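Local coordinates for designed Anbu Protein (Synthetic construct, PDB 5LOY) that probably acts as an N-terminal-nucleophile hydrolase of the proteasome family, a designed ancestral beta subunit that assembles into helical arrays, at residues A[41-51]-A[107-118]. Numbering follows the deposited sequence.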
loop_
_atom_site.group_PDB
_atom_site.type_symbol
_atom_site.label_atom_id
_atom_site.label_comp_id
_atom_site.label_asym_id
_atom_site.label_seq_id
_atom_site.Cartn_x
_atom_site.Cartn_y
_atom_site.Cartn_z
ATOM N N GLU A 41 24.436 29.098 -4.370
ATOM C CA GLU A 41 25.479 28.070 -4.531
ATOM C C GLU A 41 24.925 26.633 -4.342
ATOM O O GLU A 41 25.320 25.749 -5.104
ATOM C CB GLU A 41 26.771 28.354 -3.707
ATOM C CG GLU A 41 27.082 27.367 -2.539
ATOM C CD GLU A 41 28.038 26.139 -2.821
ATOM O OE1 GLU A 41 28.002 25.421 -3.873
ATOM O OE2 GLU A 41 28.841 25.838 -1.900
ATOM N N ARG A 42 24.023 26.386 -3.386
ATOM C CA ARG A 42 23.411 25.046 -3.240
ATOM C C ARG A 42 22.148 25.004 -2.388
ATOM O O ARG A 42 21.951 25.820 -1.512
ATOM C CB ARG A 42 24.396 24.063 -2.599
ATOM C CG ARG A 42 24.735 24.396 -1.145
ATOM C CD ARG A 42 25.699 23.414 -0.509
ATOM N NE ARG A 42 26.930 23.332 -1.276
ATOM C CZ ARG A 42 27.811 22.334 -1.244
ATOM N NH1 ARG A 42 27.636 21.277 -0.461
ATOM N NH2 ARG A 42 28.876 22.390 -2.017
ATOM N N VAL A 43 21.332 24.000 -2.644
ATOM C CA VAL A 43 20.204 23.652 -1.807
ATOM C C VAL A 43 20.217 22.148 -1.582
ATOM O O VAL A 43 20.254 21.384 -2.538
ATOM C CB VAL A 43 18.869 24.001 -2.480
ATOM C CG1 VAL A 43 17.700 23.582 -1.610
ATOM C CG2 VAL A 43 18.788 25.478 -2.768
ATOM N N ILE A 44 20.177 21.728 -0.319
ATOM C CA ILE A 44 20.117 20.306 0.038
ATOM C C ILE A 44 18.970 20.047 0.996
ATOM O O ILE A 44 18.828 20.756 1.984
ATOM C CB ILE A 44 21.427 19.879 0.693
ATOM C CG1 ILE A 44 22.535 19.923 -0.352
ATOM C CG2 ILE A 44 21.307 18.475 1.263
ATOM C CD1 ILE A 44 23.900 19.743 0.244
ATOM N N VAL A 45 18.157 19.039 0.707
ATOM C CA VAL A 45 16.993 18.731 1.520
ATOM C C VAL A 45 17.076 17.307 2.018
ATOM O O VAL A 45 17.334 16.403 1.232
ATOM C CB VAL A 45 15.698 18.832 0.710
ATOM C CG1 VAL A 45 14.498 18.590 1.613
ATOM C CG2 VAL A 45 15.595 20.183 0.038
ATOM N N LEU A 46 16.855 17.129 3.322
ATOM C CA LEU A 46 16.931 15.824 3.985
ATOM C C LEU A 46 15.592 15.458 4.645
ATOM O O LEU A 46 15.061 16.228 5.436
ATOM C CB LEU A 46 18.054 15.855 5.023
ATOM C CG LEU A 46 18.282 14.610 5.888
ATOM C CD1 LEU A 46 18.792 13.443 5.053
ATOM C CD2 LEU A 46 19.273 14.913 6.989
ATOM N N LEU A 47 15.039 14.301 4.297
ATOM C CA LEU A 47 13.815 13.806 4.906
ATOM C C LEU A 47 14.167 12.575 5.731
ATOM O O LEU A 47 14.945 11.726 5.276
ATOM C CB LEU A 47 12.776 13.433 3.844
ATOM C CG LEU A 47 12.511 14.425 2.714
ATOM C CD1 LEU A 47 11.511 13.848 1.717
ATOM C CD2 LEU A 47 12.012 15.769 3.225
ATOM N N THR A 48 13.541 12.475 6.905
ATOM C CA THR A 48 13.809 11.420 7.861
ATOM C C THR A 48 12.644 10.438 8.117
ATOM O O THR A 48 11.473 10.798 8.031
ATOM C CB THR A 48 14.198 12.023 9.219
ATOM O OG1 THR A 48 13.068 12.667 9.810
ATOM C CG2 THR A 48 15.300 13.032 9.041
ATOM N N ALA A 49 12.980 9.202 8.465
ATOM C CA ALA A 49 11.982 8.219 8.896
ATOM C C ALA A 49 12.589 7.206 9.853
ATOM O O ALA A 49 13.795 6.950 9.820
ATOM C CB ALA A 49 11.427 7.501 7.698
ATOM N N GLY A 50 11.748 6.617 10.686
ATOM C CA GLY A 50 12.167 5.581 11.631
ATOM C C GLY A 50 12.262 6.123 13.029
ATOM O O GLY A 50 11.634 7.088 13.377
ATOM N N ASN A 51 13.084 5.488 13.834
ATOM C CA ASN A 51 13.208 5.829 15.217
ATOM C C ASN A 51 13.669 7.270 15.405
ATOM O O ASN A 51 14.696 7.664 14.875
ATOM C CB ASN A 51 14.186 4.874 15.835
ATOM C CG ASN A 51 14.254 5.021 17.318
ATOM O OD1 ASN A 51 14.860 5.958 17.835
ATOM N ND2 ASN A 51 13.623 4.120 18.017
ATOM N N ASP A 107 13.035 -1.245 18.362
ATOM C CA ASP A 107 13.602 -1.097 17.008
ATOM C C ASP A 107 14.171 0.316 16.722
ATOM O O ASP A 107 13.396 1.279 16.535
ATOM C CB ASP A 107 12.548 -1.451 15.936
ATOM C CG ASP A 107 13.093 -1.330 14.478
ATOM O OD1 ASP A 107 14.325 -1.450 14.245
ATOM O OD2 ASP A 107 12.277 -1.107 13.554
ATOM N N PHE A 108 15.509 0.407 16.629
ATOM C CA PHE A 108 16.217 1.690 16.492
ATOM C C PHE A 108 16.574 2.098 15.054
ATOM O O PHE A 108 17.283 3.084 14.848
ATOM C CB PHE A 108 17.475 1.708 17.385
ATOM C CG PHE A 108 17.190 1.480 18.865
ATOM C CD1 PHE A 108 16.116 2.109 19.499
ATOM C CD2 PHE A 108 18.009 0.647 19.629
ATOM C CE1 PHE A 108 15.857 1.895 20.844
ATOM C CE2 PHE A 108 17.757 0.435 20.980
ATOM C CZ PHE A 108 16.681 1.062 21.589
ATOM N N ASN A 109 16.064 1.381 14.057
ATOM C CA ASN A 109 16.407 1.680 12.666
ATOM C C ASN A 109 15.835 2.967 12.122
ATOM O O ASN A 109 14.792 3.436 12.572
ATOM C CB ASN A 109 15.985 0.549 11.739
ATOM C CG ASN A 109 16.947 -0.616 11.773
ATOM O OD1 ASN A 109 17.975 -0.577 12.423
ATOM N ND2 ASN A 109 16.587 -1.670 11.079
ATOM N N ALA A 110 16.532 3.515 11.130
ATOM C CA ALA A 110 16.157 4.778 10.524
ATOM C C ALA A 110 16.544 4.809 9.071
ATOM O O ALA A 110 17.306 3.989 8.593
ATOM C CB ALA A 110 16.817 5.929 11.260
ATOM N N SER A 111 16.020 5.792 8.374
ATOM C CA SER A 111 16.087 5.806 6.925
ATOM C C SER A 111 15.910 7.245 6.414
ATOM O O SER A 111 15.208 8.033 7.041
ATOM C CB SER A 111 14.970 4.901 6.401
ATOM O OG SER A 111 15.195 4.643 5.055
ATOM N N PHE A 112 16.523 7.589 5.283
ATOM C CA PHE A 112 16.498 8.968 4.818
ATOM C C PHE A 112 16.354 9.095 3.311
ATOM O O PHE A 112 16.719 8.192 2.546
ATOM C CB PHE A 112 17.788 9.674 5.222
ATOM C CG PHE A 112 18.095 9.609 6.703
ATOM C CD1 PHE A 112 18.754 8.521 7.241
ATOM C CD2 PHE A 112 17.715 10.638 7.543
ATOM C CE1 PHE A 112 19.016 8.450 8.586
ATOM C CE2 PHE A 112 17.987 10.582 8.878
ATOM C CZ PHE A 112 18.640 9.488 9.406
ATOM N N ILE A 113 15.879 10.264 2.891
ATOM C CA ILE A 113 15.928 10.676 1.504
ATOM C C ILE A 113 16.677 11.984 1.434
ATOM O O ILE A 113 16.434 12.885 2.248
ATOM C CB ILE A 113 14.522 10.896 0.944
ATOM C CG1 ILE A 113 13.868 9.543 0.701
ATOM C CG2 ILE A 113 14.567 11.685 -0.361
ATOM C CD1 ILE A 113 12.377 9.637 0.411
ATOM N N LEU A 114 17.608 12.088 0.496
ATOM C CA LEU A 114 18.478 13.240 0.417
ATOM C C LEU A 114 18.490 13.686 -1.006
ATOM O O LEU A 114 18.778 12.900 -1.904
ATOM C CB LEU A 114 19.906 12.869 0.834
ATOM C CG LEU A 114 20.905 14.027 0.702
ATOM C CD1 LEU A 114 20.732 14.991 1.852
ATOM C CD2 LEU A 114 22.330 13.549 0.686
ATOM N N GLY A 115 18.224 14.957 -1.234
ATOM C CA GLY A 115 18.320 15.499 -2.595
ATOM C C GLY A 115 18.594 16.972 -2.652
ATOM O O GLY A 115 18.569 17.657 -1.639
ATOM N N GLY A 116 18.876 17.467 -3.841
ATOM C CA GLY A 116 19.171 18.876 -4.016
ATOM C C GLY A 116 20.024 19.142 -5.238
ATOM O O GLY A 116 20.108 18.305 -6.128
ATOM N N GLN A 117 20.663 20.312 -5.263
ATOM C CA GLN A 117 21.516 20.695 -6.368
ATOM C C GLN A 117 22.686 21.522 -5.862
ATOM O O GLN A 117 22.524 22.400 -5.034
ATOM C CB GLN A 117 20.730 21.461 -7.425
ATOM C CG GLN A 117 21.596 21.889 -8.594
ATOM C CD GLN A 117 20.803 22.390 -9.784
ATOM O OE1 GLN A 117 19.709 22.931 -9.649
ATOM N NE2 GLN A 117 21.369 22.234 -10.954
ATOM N N ILE A 118 23.869 21.226 -6.382
ATOM C CA ILE A 118 25.086 21.969 -6.065
ATOM C C ILE A 118 25.538 22.622 -7.362
ATOM O O ILE A 118 25.482 21.994 -8.392
ATOM C CB ILE A 118 26.135 21.003 -5.501
ATOM C CG1 ILE A 118 25.724 20.604 -4.080
ATOM C CG2 ILE A 118 27.508 21.626 -5.500
ATOM C CD1 ILE A 118 26.461 19.399 -3.520
#
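Strands 42-50 and 110-118 pair antiparallel at the middle of a five-stranded sheet, their short axes 159° apart. This is one of the two sheets of the αββα sandwich of proteasome-type subunits. Paired backbone hydrogen bonds join V43 with Q117, V45 with G115, L47 with I113 and A49 with S111; V45 N to G115 O is 2.8 Å. On the face with R42, T48 and I118, L46 and F112 pack on helix 52-62, and I44 and L114 on helix 79-94. On the opposite face A49, S111 and I113 touch strand 143-147 of the other sheet. The R42 guanidinium lies flat over I118, with I118 CG1 3.9 Å from R42 CZ. R42 NE forms a salt bridge with E41 OE2, and R42 NH1 a hydrogen bond with A76 O. With an alanine here, E41 would probably lose its charged mate, A76 O a donor, and a gap would open beside I118. With chi1 at -68°, I44 swings CG1 beside the backbone N and CG2 to the side of its carbonyl carbon, where CG2 meets L114 CD1 at 3.6 Å. T48 CG2 meets the edge of the F112 ring, 3.6 Å from F112 CE2. At G116 a CB would collide with V43 O. N51 caps helix 52-62 through OD1 to T54 N, while N51 ND2 donates a hydrogen bond to D107 O, 3.2 Å away and above the carbonyl plane.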